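Lantibiotic dehydratase (Microbispora corallina, PDB 5EHK) probably catalyses the tRNA-dependent dehydration of serine and threonine residues in the precursor peptide of the lantibiotic NAI-107. Local coordinates at residues A[401-406]-A[651-656]; A[407-412]-A[618-623]; A[418-423]-A[802-807]; A[563-568]-A[630-635]. One frame throughout, in Å; residues are numbered along the deposited sequence.

Contact 1 of 4, residues A[401-406]-A[651-656]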
loop_
_atom_site.group_PDB
_atom_site.type_symbol
_atom_site.label_atom_id
_atom_site.label_comp_id
_atom_site.label_asym_id
_atom_site.label_seq_id
_atom_site.Cartn_x
_atom_site.Cartn_y
_atom_site.Cartn_z
ATOM N N ARG A 401 -7.457 19.253 -3.248
ATOM C CA ARG A 401 -7.284 20.532 -2.533
ATOM C C ARG A 401 -6.269 20.384 -1.390
ATOM O O ARG A 401 -6.323 19.435 -0.613
ATOM C CB ARG A 401 -8.628 21.091 -2.042
ATOM C CG ARG A 401 -9.401 21.844 -3.137
ATOM C CD ARG A 401 -10.906 21.466 -3.191
ATOM N NE ARG A 401 -11.045 20.033 -3.414
ATOM C CZ ARG A 401 -10.727 19.425 -4.562
ATOM N NH1 ARG A 401 -10.278 20.145 -5.593
ATOM N NH2 ARG A 401 -10.856 18.098 -4.697
ATOM N N GLY A 402 -5.330 21.311 -1.292
ATOM C CA GLY A 402 -4.325 21.211 -0.250
ATOM C C GLY A 402 -3.186 20.280 -0.611
ATOM O O GLY A 402 -3.247 19.592 -1.608
ATOM N N MET A 403 -2.137 20.274 0.201
ATOM C CA MET A 403 -1.051 19.313 0.074
ATOM C C MET A 403 -1.526 17.846 0.194
ATOM O O MET A 403 -2.443 17.518 0.956
ATOM C CB MET A 403 -0.024 19.565 1.170
ATOM C CG MET A 403 0.657 20.893 1.109
ATOM S SD MET A 403 1.880 20.971 -0.209
ATOM C CE MET A 403 3.299 20.251 0.633
ATOM N N ARG A 404 -0.861 16.961 -0.546
ATOM C CA ARG A 404 -1.126 15.536 -0.488
ATOM C C ARG A 404 -0.788 14.992 0.902
ATOM O O ARG A 404 -1.433 14.072 1.375
ATOM C CB ARG A 404 -0.326 14.796 -1.558
ATOM C CG ARG A 404 -0.763 13.365 -1.707
ATOM C CD ARG A 404 0.052 12.597 -2.719
ATOM N NE ARG A 404 -0.348 11.187 -2.773
ATOM C CZ ARG A 404 0.230 10.219 -2.062
ATOM N NH1 ARG A 404 1.218 10.499 -1.219
ATOM N NH2 ARG A 404 -0.186 8.968 -2.184
ATOM N N ALA A 405 0.217 15.563 1.553
ATOM C CA ALA A 405 0.596 15.161 2.912
ATOM C C ALA A 405 -0.468 15.252 4.031
ATOM O O ALA A 405 -0.222 14.798 5.142
ATOM C CB ALA A 405 1.842 15.913 3.349
ATOM N N LEU A 406 -1.618 15.862 3.776
ATOM C CA LEU A 406 -2.603 16.018 4.825
ATOM C C LEU A 406 -3.890 15.415 4.391
ATOM O O LEU A 406 -4.918 15.681 5.003
ATOM C CB LEU A 406 -2.869 17.485 5.172
ATOM C CG LEU A 406 -1.838 18.415 5.807
ATOM C CD1 LEU A 406 -2.500 19.760 6.175
ATOM C CD2 LEU A 406 -1.145 17.781 7.027
ATOM N N LEU A 651 2.910 22.066 10.189
ATOM C CA LEU A 651 1.470 21.867 10.113
ATOM C C LEU A 651 0.809 23.204 9.763
ATOM O O LEU A 651 -0.124 23.248 8.944
ATOM C CB LEU A 651 0.894 21.259 11.415
ATOM C CG LEU A 651 -0.610 20.929 11.409
ATOM C CD1 LEU A 651 -0.948 19.954 10.324
ATOM C CD2 LEU A 651 -1.128 20.375 12.716
ATOM N N LEU A 652 1.318 24.289 10.357
ATOM C CA LEU A 652 0.787 25.613 10.086
ATOM C C LEU A 652 0.962 25.926 8.615
ATOM O O LEU A 652 0.040 26.405 7.939
ATOM C CB LEU A 652 1.457 26.669 10.947
ATOM C CG LEU A 652 1.132 26.615 12.442
ATOM C CD1 LEU A 652 2.113 27.476 13.228
ATOM C CD2 LEU A 652 -0.356 26.996 12.732
ATOM N N PHE A 653 2.153 25.650 8.109
ATOM C CA PHE A 653 2.400 25.890 6.708
ATOM C C PHE A 653 1.410 25.126 5.835
ATOM O O PHE A 653 0.758 25.712 4.991
ATOM C CB PHE A 653 3.827 25.531 6.340
ATOM C CG PHE A 653 4.030 25.345 4.882
ATOM C CD1 PHE A 653 3.992 26.443 4.029
ATOM C CD2 PHE A 653 4.265 24.081 4.355
ATOM C CE1 PHE A 653 4.187 26.282 2.663
ATOM C CE2 PHE A 653 4.455 23.901 2.995
ATOM C CZ PHE A 653 4.426 25.010 2.141
ATOM N N GLU A 654 1.242 23.835 6.069
ATOM C CA GLU A 654 0.412 23.042 5.155
ATOM C C GLU A 654 -1.069 23.379 5.293
ATOM O O GLU A 654 -1.786 23.364 4.320
ATOM C CB GLU A 654 0.687 21.525 5.293
ATOM C CG GLU A 654 2.169 21.169 5.006
ATOM C CD GLU A 654 2.446 19.664 4.891
ATOM O OE1 GLU A 654 1.697 18.873 5.517
ATOM O OE2 GLU A 654 3.417 19.274 4.183
ATOM N N LEU A 655 -1.511 23.745 6.490
ATOM C CA LEU A 655 -2.908 24.107 6.708
ATOM C C LEU A 655 -3.284 25.365 5.903
ATOM O O LEU A 655 -4.391 25.477 5.354
ATOM C CB LEU A 655 -3.165 24.322 8.212
ATOM C CG LEU A 655 -3.275 23.032 9.038
ATOM C CD1 LEU A 655 -3.194 23.302 10.513
ATOM C CD2 LEU A 655 -4.557 22.298 8.712
ATOM N N GLY A 656 -2.333 26.288 5.802
ATOM C CA GLY A 656 -2.550 27.497 5.052
ATOM C C GLY A 656 -2.917 27.190 3.618
ATOM O O GLY A 656 -3.672 27.953 3.009
#

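Contact 2 of 4, residues A[407-412]-A[618-623]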
loop_
_atom_site.group_PDB
_atom_site.type_symbol
_atom_site.label_atom_id
_atom_site.label_comp_id
_atom_site.label_asym_id
_atom_site.label_seq_id
_atom_site.Cartn_x
_atom_site.Cartn_y
_atom_site.Cartn_z
ATOM N N ARG A 407 -3.883 14.643 3.315
ATOM C CA ARG A 407 -5.155 14.069 2.870
ATOM C C ARG A 407 -5.631 12.907 3.761
ATOM O O ARG A 407 -6.788 12.871 4.198
ATOM C CB ARG A 407 -5.104 13.694 1.395
ATOM C CG ARG A 407 -4.798 14.862 0.488
ATOM C CD ARG A 407 -6.040 15.635 0.042
ATOM N NE ARG A 407 -6.885 16.150 1.116
ATOM C CZ ARG A 407 -6.560 17.145 1.955
ATOM N NH1 ARG A 407 -5.359 17.722 1.913
ATOM N NH2 ARG A 407 -7.439 17.546 2.876
ATOM N N ARG A 408 -4.732 11.978 4.071
ATOM C CA ARG A 408 -5.081 10.901 4.989
ATOM C C ARG A 408 -5.293 11.430 6.418
ATOM O O ARG A 408 -6.133 10.924 7.151
ATOM C CB ARG A 408 -4.040 9.777 4.956
ATOM C CG ARG A 408 -3.935 9.041 3.604
ATOM C CD ARG A 408 -2.705 8.112 3.586
ATOM N NE ARG A 408 -2.877 7.084 4.616
ATOM C CZ ARG A 408 -3.637 6.001 4.467
ATOM N NH1 ARG A 408 -4.238 5.768 3.304
ATOM N NH2 ARG A 408 -3.779 5.146 5.468
ATOM N N TYR A 409 -4.526 12.442 6.812
ATOM C CA TYR A 409 -4.676 13.072 8.124
ATOM C C TYR A 409 -6.076 13.678 8.304
ATOM O O TYR A 409 -6.733 13.494 9.323
ATOM C CB TYR A 409 -3.637 14.165 8.249
ATOM C CG TYR A 409 -3.256 14.546 9.655
ATOM C CD1 TYR A 409 -2.532 13.683 10.446
ATOM C CD2 TYR A 409 -3.575 15.786 10.163
ATOM C CE1 TYR A 409 -2.153 14.036 11.719
ATOM C CE2 TYR A 409 -3.190 16.157 11.413
ATOM C CZ TYR A 409 -2.483 15.277 12.204
ATOM O OH TYR A 409 -2.110 15.631 13.488
ATOM N N HIS A 410 -6.523 14.393 7.284
ATOM C CA HIS A 410 -7.858 14.949 7.265
ATOM C C HIS A 410 -8.932 13.868 7.442
ATOM O O HIS A 410 -9.885 14.048 8.210
ATOM C CB HIS A 410 -8.058 15.706 5.956
ATOM C CG HIS A 410 -9.463 16.153 5.726
ATOM N ND1 HIS A 410 -10.142 15.888 4.556
ATOM C CD2 HIS A 410 -10.319 16.840 6.519
ATOM C CE1 HIS A 410 -11.362 16.388 4.643
ATOM N NE2 HIS A 410 -11.499 16.964 5.826
ATOM N N GLU A 411 -8.762 12.732 6.768
ATOM C CA GLU A 411 -9.715 11.632 6.905
ATOM C C GLU A 411 -9.664 11.106 8.329
ATOM O O GLU A 411 -10.690 10.823 8.930
ATOM C CB GLU A 411 -9.405 10.481 5.953
ATOM C CG GLU A 411 -9.711 10.708 4.484
ATOM C CD GLU A 411 -9.225 9.533 3.613
ATOM O OE1 GLU A 411 -9.690 8.391 3.860
ATOM O OE2 GLU A 411 -8.349 9.740 2.725
ATOM N N ALA A 412 -8.453 10.941 8.843
ATOM C CA ALA A 412 -8.263 10.430 10.184
ATOM C C ALA A 412 -8.990 11.349 11.169
ATOM O O ALA A 412 -9.754 10.883 12.034
ATOM C CB ALA A 412 -6.782 10.341 10.496
ATOM N N GLU A 618 -14.386 18.531 3.178
ATOM C CA GLU A 618 -13.382 18.845 2.170
ATOM C C GLU A 618 -11.968 19.158 2.686
ATOM O O GLU A 618 -10.989 18.711 2.095
ATOM C CB GLU A 618 -13.891 20.018 1.336
ATOM C CG GLU A 618 -12.805 20.945 0.786
ATOM C CD GLU A 618 -13.397 22.076 -0.056
ATOM O OE1 GLU A 618 -13.585 21.863 -1.284
ATOM O OE2 GLU A 618 -13.693 23.158 0.519
ATOM N N ARG A 619 -11.855 19.887 3.795
ATOM C CA ARG A 619 -10.559 20.407 4.249
ATOM C C ARG A 619 -10.409 20.375 5.772
ATOM O O ARG A 619 -11.398 20.315 6.509
ATOM C CB ARG A 619 -10.383 21.856 3.761
ATOM C CG ARG A 619 -11.633 22.690 3.987
ATOM C CD ARG A 619 -11.561 24.082 3.409
ATOM N NE ARG A 619 -11.376 25.064 4.469
ATOM C CZ ARG A 619 -12.339 25.832 4.963
ATOM N NH1 ARG A 619 -13.569 25.748 4.480
ATOM N NH2 ARG A 619 -12.067 26.686 5.941
ATOM N N LEU A 620 -9.166 20.406 6.234
ATOM C CA LEU A 620 -8.866 20.752 7.604
ATOM C C LEU A 620 -8.841 22.246 7.639
ATOM O O LEU A 620 -8.688 22.873 6.607
ATOM C CB LEU A 620 -7.481 20.241 7.971
ATOM C CG LEU A 620 -7.391 18.741 8.211
ATOM C CD1 LEU A 620 -5.924 18.321 8.327
ATOM C CD2 LEU A 620 -8.169 18.433 9.472
ATOM N N CYS A 621 -8.965 22.844 8.813
ATOM C CA CYS A 621 -8.786 24.305 8.892
ATOM C C CYS A 621 -8.340 24.841 10.224
ATOM O O CYS A 621 -8.791 24.384 11.274
ATOM C CB CYS A 621 -10.043 25.034 8.467
ATOM S SG CYS A 621 -11.436 24.364 9.255
ATOM N N LEU A 622 -7.445 25.818 10.154
ATOM C CA LEU A 622 -6.867 26.460 11.331
ATOM C C LEU A 622 -7.835 27.494 11.909
ATOM O O LEU A 622 -8.426 28.269 11.167
ATOM C CB LEU A 622 -5.584 27.158 10.922
ATOM C CG LEU A 622 -4.731 27.639 12.066
ATOM C CD1 LEU A 622 -4.372 26.440 12.938
ATOM C CD2 LEU A 622 -3.533 28.231 11.433
ATOM N N VAL A 623 -8.008 27.487 13.224
ATOM C CA VAL A 623 -8.976 28.370 13.866
ATOM C C VAL A 623 -8.333 29.086 15.027
ATOM O O VAL A 623 -7.676 28.451 15.844
ATOM C CB VAL A 623 -10.216 27.600 14.365
ATOM C CG1 VAL A 623 -11.140 28.506 15.121
ATOM C CG2 VAL A 623 -10.940 27.025 13.205
#

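Contact 3 of 4, residues A[418-423]-A[802-807]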
loop_
_atom_site.group_PDB
_atom_site.type_symbol
_atom_site.label_atom_id
_atom_site.label_comp_id
_atom_site.label_asym_id
_atom_site.label_seq_id
_atom_site.Cartn_x
_atom_site.Cartn_y
_atom_site.Cartn_z
ATOM N N GLY A 418 -14.899 14.159 14.121
ATOM C CA GLY A 418 -16.036 14.677 13.390
ATOM C C GLY A 418 -15.817 16.103 12.903
ATOM O O GLY A 418 -14.715 16.666 12.986
ATOM N N ALA A 419 -16.897 16.712 12.437
ATOM C CA ALA A 419 -16.831 18.002 11.782
ATOM C C ALA A 419 -17.359 19.154 12.647
ATOM O O ALA A 419 -17.619 20.240 12.132
ATOM C CB ALA A 419 -17.584 17.940 10.473
ATOM N N ASP A 420 -17.545 18.926 13.945
ATOM C CA ASP A 420 -18.003 20.010 14.819
ATOM C C ASP A 420 -17.129 20.193 16.030
ATOM O O ASP A 420 -17.617 20.524 17.100
ATOM C CB ASP A 420 -19.436 19.804 15.285
ATOM C CG ASP A 420 -20.409 19.734 14.137
ATOM O OD1 ASP A 420 -20.716 20.807 13.570
ATOM O OD2 ASP A 420 -20.878 18.614 13.817
ATOM N N ARG A 421 -15.831 19.989 15.864
ATOM C CA ARG A 421 -14.946 20.020 17.003
ATOM C C ARG A 421 -13.608 20.584 16.588
ATOM O O ARG A 421 -13.122 20.286 15.504
ATOM C CB ARG A 421 -14.771 18.611 17.563
ATOM C CG ARG A 421 -13.735 18.531 18.669
ATOM C CD ARG A 421 -14.032 17.441 19.673
ATOM N NE ARG A 421 -12.961 17.362 20.651
ATOM C CZ ARG A 421 -12.462 16.231 21.134
ATOM N NH1 ARG A 421 -12.965 15.065 20.730
ATOM N NH2 ARG A 421 -11.472 16.274 22.031
ATOM N N ALA A 422 -13.045 21.447 17.421
ATOM C CA ALA A 422 -11.712 21.956 17.165
ATOM C C ALA A 422 -10.797 21.360 18.209
ATOM O O ALA A 422 -11.198 21.172 19.353
ATOM C CB ALA A 422 -11.686 23.464 17.224
ATOM N N VAL A 423 -9.569 21.047 17.824
ATOM C CA VAL A 423 -8.650 20.454 18.766
ATOM C C VAL A 423 -7.467 21.387 18.851
ATOM O O VAL A 423 -6.926 21.778 17.835
ATOM C CB VAL A 423 -8.207 19.065 18.279
ATOM C CG1 VAL A 423 -7.223 18.440 19.248
ATOM C CG2 VAL A 423 -9.409 18.154 18.085
ATOM N N HIS A 802 -15.358 27.940 8.573
ATOM C CA HIS A 802 -15.980 26.816 9.226
ATOM C C HIS A 802 -15.656 26.993 10.654
ATOM O O HIS A 802 -14.601 26.550 11.099
ATOM C CB HIS A 802 -15.353 25.504 8.779
ATOM C CG HIS A 802 -15.826 24.328 9.571
ATOM N ND1 HIS A 802 -15.120 23.824 10.643
ATOM C CD2 HIS A 802 -16.949 23.577 9.471
ATOM C CE1 HIS A 802 -15.776 22.799 11.156
ATOM N NE2 HIS A 802 -16.886 22.625 10.460
ATOM N N ILE A 803 -16.526 27.682 11.372
ATOM C CA ILE A 803 -16.245 27.918 12.777
ATOM C C ILE A 803 -17.256 27.225 13.683
ATOM O O ILE A 803 -18.435 27.583 13.730
ATOM C CB ILE A 803 -16.208 29.417 13.110
ATOM C CG1 ILE A 803 -15.313 30.156 12.120
ATOM C CG2 ILE A 803 -15.762 29.614 14.542
ATOM C CD1 ILE A 803 -13.917 29.664 12.126
ATOM N N ARG A 804 -16.775 26.228 14.408
ATOM C CA ARG A 804 -17.591 25.483 15.358
ATOM C C ARG A 804 -16.626 25.037 16.432
ATOM O O ARG A 804 -16.800 23.995 17.046
ATOM C CB ARG A 804 -18.265 24.288 14.670
ATOM C CG ARG A 804 -19.377 24.732 13.734
ATOM C CD ARG A 804 -19.636 23.750 12.641
ATOM N NE ARG A 804 -20.258 24.427 11.511
ATOM C CZ ARG A 804 -20.586 23.809 10.383
ATOM N NH1 ARG A 804 -20.353 22.500 10.265
ATOM N NH2 ARG A 804 -21.143 24.488 9.380
ATOM N N ALA A 805 -15.588 25.850 16.610
ATOM C CA ALA A 805 -14.549 25.652 17.599
ATOM C C ALA A 805 -15.099 25.069 18.925
ATOM O O ALA A 805 -16.170 25.468 19.390
ATOM C CB ALA A 805 -13.804 26.968 17.821
ATOM N N THR A 806 -14.393 24.094 19.508
ATOM C CA THR A 806 -14.909 23.387 20.682
ATOM C C THR A 806 -13.821 23.021 21.713
ATOM O O THR A 806 -12.677 23.539 21.697
ATOM C CB THR A 806 -15.766 22.146 20.240
ATOM O OG1 THR A 806 -16.535 22.502 19.084
ATOM C CG2 THR A 806 -16.764 21.658 21.324
ATOM N N VAL A 807 -14.229 22.185 22.656
ATOM C CA VAL A 807 -13.376 21.671 23.705
ATOM C C VAL A 807 -13.907 20.275 24.031
ATOM O O VAL A 807 -14.878 19.815 23.421
ATOM C CB VAL A 807 -13.393 22.584 24.966
ATOM C CG1 VAL A 807 -12.543 23.845 24.746
ATOM C CG2 VAL A 807 -14.834 22.964 25.349
#

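Contact 4 of 4, residues A[563-568]-A[630-635]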
loop_
_atom_site.group_PDB
_atom_site.type_symbol
_atom_site.label_atom_id
_atom_site.label_comp_id
_atom_site.label_asym_id
_atom_site.label_seq_id
_atom_site.Cartn_x
_atom_site.Cartn_y
_atom_site.Cartn_z
ATOM N N GLN A 563 -13.294 33.323 3.973
ATOM C CA GLN A 563 -13.881 34.615 4.342
ATOM C C GLN A 563 -13.582 34.951 5.774
ATOM O O GLN A 563 -13.687 34.100 6.654
ATOM C CB GLN A 563 -15.390 34.609 4.120
ATOM C CG GLN A 563 -15.715 34.581 2.655
ATOM C CD GLN A 563 -17.038 33.932 2.345
ATOM O OE1 GLN A 563 -17.948 33.891 3.182
ATOM N NE2 GLN A 563 -17.149 33.395 1.132
ATOM N N ASP A 564 -13.182 36.201 5.972
ATOM C CA ASP A 564 -12.964 36.767 7.291
ATOM C C ASP A 564 -11.724 36.227 7.997
ATOM O O ASP A 564 -11.481 36.504 9.175
ATOM C CB ASP A 564 -14.188 36.574 8.158
ATOM C CG ASP A 564 -14.241 37.566 9.271
ATOM O OD1 ASP A 564 -13.733 38.710 9.070
ATOM O OD2 ASP A 564 -14.791 37.191 10.327
ATOM N N ALA A 565 -10.917 35.490 7.254
ATOM C CA ALA A 565 -9.744 34.882 7.818
ATOM C C ALA A 565 -8.728 35.928 8.264
ATOM O O ALA A 565 -8.600 36.990 7.665
ATOM C CB ALA A 565 -9.135 33.956 6.799
ATOM N N VAL A 566 -7.999 35.598 9.318
ATOM C CA VAL A 566 -6.856 36.370 9.746
ATOM C C VAL A 566 -5.644 35.835 9.023
ATOM O O VAL A 566 -5.416 34.639 9.045
ATOM C CB VAL A 566 -6.587 36.154 11.228
ATOM C CG1 VAL A 566 -5.349 36.927 11.651
ATOM C CG2 VAL A 566 -7.814 36.538 12.062
ATOM N N ALA A 567 -4.846 36.706 8.415
ATOM C CA ALA A 567 -3.629 36.276 7.747
ATOM C C ALA A 567 -2.505 36.268 8.758
ATOM O O ALA A 567 -2.483 37.089 9.661
ATOM C CB ALA A 567 -3.293 37.225 6.604
ATOM N N ALA A 568 -1.572 35.338 8.630
ATOM C CA ALA A 568 -0.423 35.333 9.522
ATOM C C ALA A 568 0.761 34.689 8.830
ATOM O O ALA A 568 0.593 34.012 7.816
ATOM C CB ALA A 568 -0.748 34.617 10.814
ATOM N N GLU A 630 -10.954 31.897 11.125
ATOM C CA GLU A 630 -9.891 31.069 10.593
ATOM C C GLU A 630 -8.582 31.847 10.516
ATOM O O GLU A 630 -8.543 33.065 10.588
ATOM C CB GLU A 630 -10.278 30.464 9.247
ATOM C CG GLU A 630 -11.403 29.436 9.400
ATOM C CD GLU A 630 -11.395 28.354 8.334
ATOM O OE1 GLU A 630 -10.314 28.085 7.757
ATOM O OE2 GLU A 630 -12.475 27.768 8.075
ATOM N N VAL A 631 -7.490 31.116 10.412
ATOM C CA VAL A 631 -6.204 31.730 10.258
ATOM C C VAL A 631 -5.670 31.089 9.015
ATOM O O VAL A 631 -5.871 29.899 8.802
ATOM C CB VAL A 631 -5.297 31.470 11.465
ATOM C CG1 VAL A 631 -3.856 31.929 11.183
ATOM C CG2 VAL A 631 -5.871 32.162 12.700
ATOM N N VAL A 632 -5.084 31.897 8.146
ATOM C CA VAL A 632 -4.430 31.387 6.965
ATOM C C VAL A 632 -2.955 31.737 7.031
ATOM O O VAL A 632 -2.525 32.810 6.600
ATOM C CB VAL A 632 -5.077 31.925 5.707
ATOM C CG1 VAL A 632 -4.335 31.423 4.468
ATOM C CG2 VAL A 632 -6.551 31.533 5.701
ATOM N N PRO A 633 -2.159 30.812 7.577
ATOM C CA PRO A 633 -0.726 31.090 7.705
ATOM C C PRO A 633 -0.009 30.963 6.376
ATOM O O PRO A 633 -0.400 30.171 5.516
ATOM C CB PRO A 633 -0.230 30.023 8.681
ATOM C CG PRO A 633 -1.307 29.032 8.792
ATOM C CD PRO A 633 -2.583 29.607 8.302
ATOM N N ALA A 634 1.038 31.759 6.211
ATOM C CA ALA A 634 1.902 31.629 5.056
ATOM C C ALA A 634 3.326 31.459 5.557
ATOM O O ALA A 634 3.649 31.824 6.703
ATOM C CB ALA A 634 1.795 32.848 4.176
ATOM N N LEU A 635 4.158 30.860 4.717
ATOM C CA LEU A 635 5.562 30.749 5.034
ATOM C C LEU A 635 6.335 31.641 4.043
ATOM O O LEU A 635 6.565 31.259 2.897
ATOM C CB LEU A 635 6.008 29.286 5.014
ATOM C CG LEU A 635 7.464 29.010 5.396
ATOM C CD1 LEU A 635 7.872 29.747 6.664
ATOM C CD2 LEU A 635 7.741 27.505 5.510
HETATM O O HOH W 1 -13.006 33.206 9.563
#

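Contact 1 of 4, residues A[401-406]-A[651-656]
Leu406 lays both of its methyl branches against helix 647-656, and this buried half is the tight one. Leu406 CD1 sits 3.7 Å from Glu654 CB and continues to Leu655, whose CD2 is 4.1 Å from the same Leu406 CD1. The other branch, Leu406 CD2, meets Leu651 CD1 at 4.0 Å and also borders the carboxylate, 3.4 Å from Glu654 OE1. Glu654 turns CG beside its own backbone N (chi1 -59°) and then runs extended, which carries its carboxylate past Leu406 to Ala405, where Ala405 CB is 3.7 Å from Glu654 OE1. Lined with methyl groups on this side, the acid finds its polar partners outside the two segments: OE1 is hydrogen-bonded to Tyr441 and OE2 pairs with Arg650, which probably keeps it charged. The partly exposed side belongs to Met403. Its folded chain crosses Glu654 at about a right angle and puts Met403 CE 3.7 Å from Glu654 OE2; only its reach to the Phe653 ring is loose, Met403 CE lying obliquely 4.5 Å from CE2 of Phe653. Leu406 occupies the N-cap position of helix 407-417, while on the helix side Leu655 packs on strand 620-624 and Leu652 on strands 620-624 and 591-595.

Contact 2 of 4, residues A[407-412]-A[618-623]
His410 and Leu620 make the centre of the apolar packing between helix 407-417 and strand 620-624. Their side chains slide past each other in opposite directions, with His410 CB 3.8 Å from Leu620 CG. Tyr409 adds an edge contact: Leu620 CD1 lies in the plane of its ring, 3.9 Å from Tyr409 CD2.

The second kind of contact is ring against backbone. With CG anti to N (chi1 171°), the His410 imidazole is swung off the helix onto the chain just before the strand, and Arg619 CA stands 3.9 Å above one ring face, offset toward the rim. His410 CE1 comes within 3.4 Å of Glu618 C. His410 NE2 is equally close to Arg619 O, 3.4 Å, but the angle is too poor for a bond; its hydrogen-bond partner is Asn616 O, while Asn616 OD1 takes the N-H groups of Glu618 and Arg619.

Charge enters through Arg407, whose chain bends at chi2 (-88°) and chi3 and brings NH2 obliquely to 3.8 Å from Glu618 O, without bonding. Glu658 ties the two sides together, holding Arg407 NH1 by a salt bridge and accepting the N-H of Leu620. Direct contact is thus almost wholly van der Waals, and the polar groups at this helix-strand junction are linked through third residues, Glu658 and Asn616.

Contact 3 of 4, residues A[418-423]-A[802-807]
His802, with CG opposite its own N (chi1 172°), reaches across to donate NE2-H to Ala419 O, the one hydrogen bond between these two loops; it is 3.0 Å long but weak, bent to 131° at the hydrogen. The acceptor lies at the edge of the imidazole, in its plane. Beside it Asp420 and Arg804 form a long salt bridge, Asp420 OD1 to Arg804 NH1 3.7 Å, with carboxylate and guanidinium planes 26° apart. The methylene before the guanidinium is nearer: Arg804 CD is 3.3 Å from Asp420 OD1. The guanidinium is steadied from its own segment, for His802 CD2 lies over one of its faces, offset toward the rim. Thr806 OG1 turns back to hydrogen-bond Arg804 O within its own segment, and the same hydroxyl oxygen comes 3.0 Å from Asp420 O. Further along the packing is apolar and small: Ala422 CB rests 3.6 Å from Ala805 CA, and Leu625 of a nearby loop touches both alanines. Between the loop leading from helix 407-417 to strand 423-424 and the loop between strands 785-792 and 819-824, the join therefore rests on several modest interactions. Both members of the charged pair are exposed, and solvent would probably weaken the attraction further.

Contact 4 of 4, residues A[563-568]-A[630-635]
Val566 to Ala568 pair in parallel with Val631 to Pro633, the strand axes 4.7 Å apart and 24° from exact alignment, through a ladder in which Val566 N reaches Glu630 O at 2.9 Å, Val566 O receives Val632 N, Ala568 N gives Val632 O a weak bond of 3.4 Å, and Ala568 O receives Ala634 N at 2.8 Å.

Val566, Ala568, Val631 and Pro633 share one face. Pro633 costs the ladder nothing, since the donors are the residues on either side of it. Val631 holds CG1 anti to its N (chi1 170°), leaning it forward along the strand to 4.1 Å from Ala568 CB. On the other face Val632 CG2, on the side of its backbone N, meets Ala565 CB at 3.7 Å. Glu630 leads its carboxylate away to Arg619 and the N-H of His802, and Arg558 donates to Val632 O. A water extends the pairing past the strand start, accepting from Glu630 N and donating to Gln563 O. Cohesion here is mainly hydrogen bonding between peptide groups, reinforced by small aliphatic groups on both faces, as befits two inner strands of a mixed sheet.

How the contacts relate
Contacts 1 and 2 are the closest pair, their centres 8 Å apart, because 401-406 runs straight into helix segment 407-412 and Leu655 of helix 647-656 packs on Leu620. That helix also lies against contact 4, where Phe653 CD1 is 3.6 Å from Leu635 CB. Contacts 2 and 4 supply neighbouring antiparallel strands of one mixed sheet. The Glu630 carboxylate joins contacts 2, 3 and 4. Contacts 1 and 3 do not touch, their nearest atoms being about 8 Å apart. Contacts 2 and 4 thus lie in the sheet itself, with helix 647-656 of contact 1 packing on it and the loop 802-807 of contact 3 touching strand 620-624.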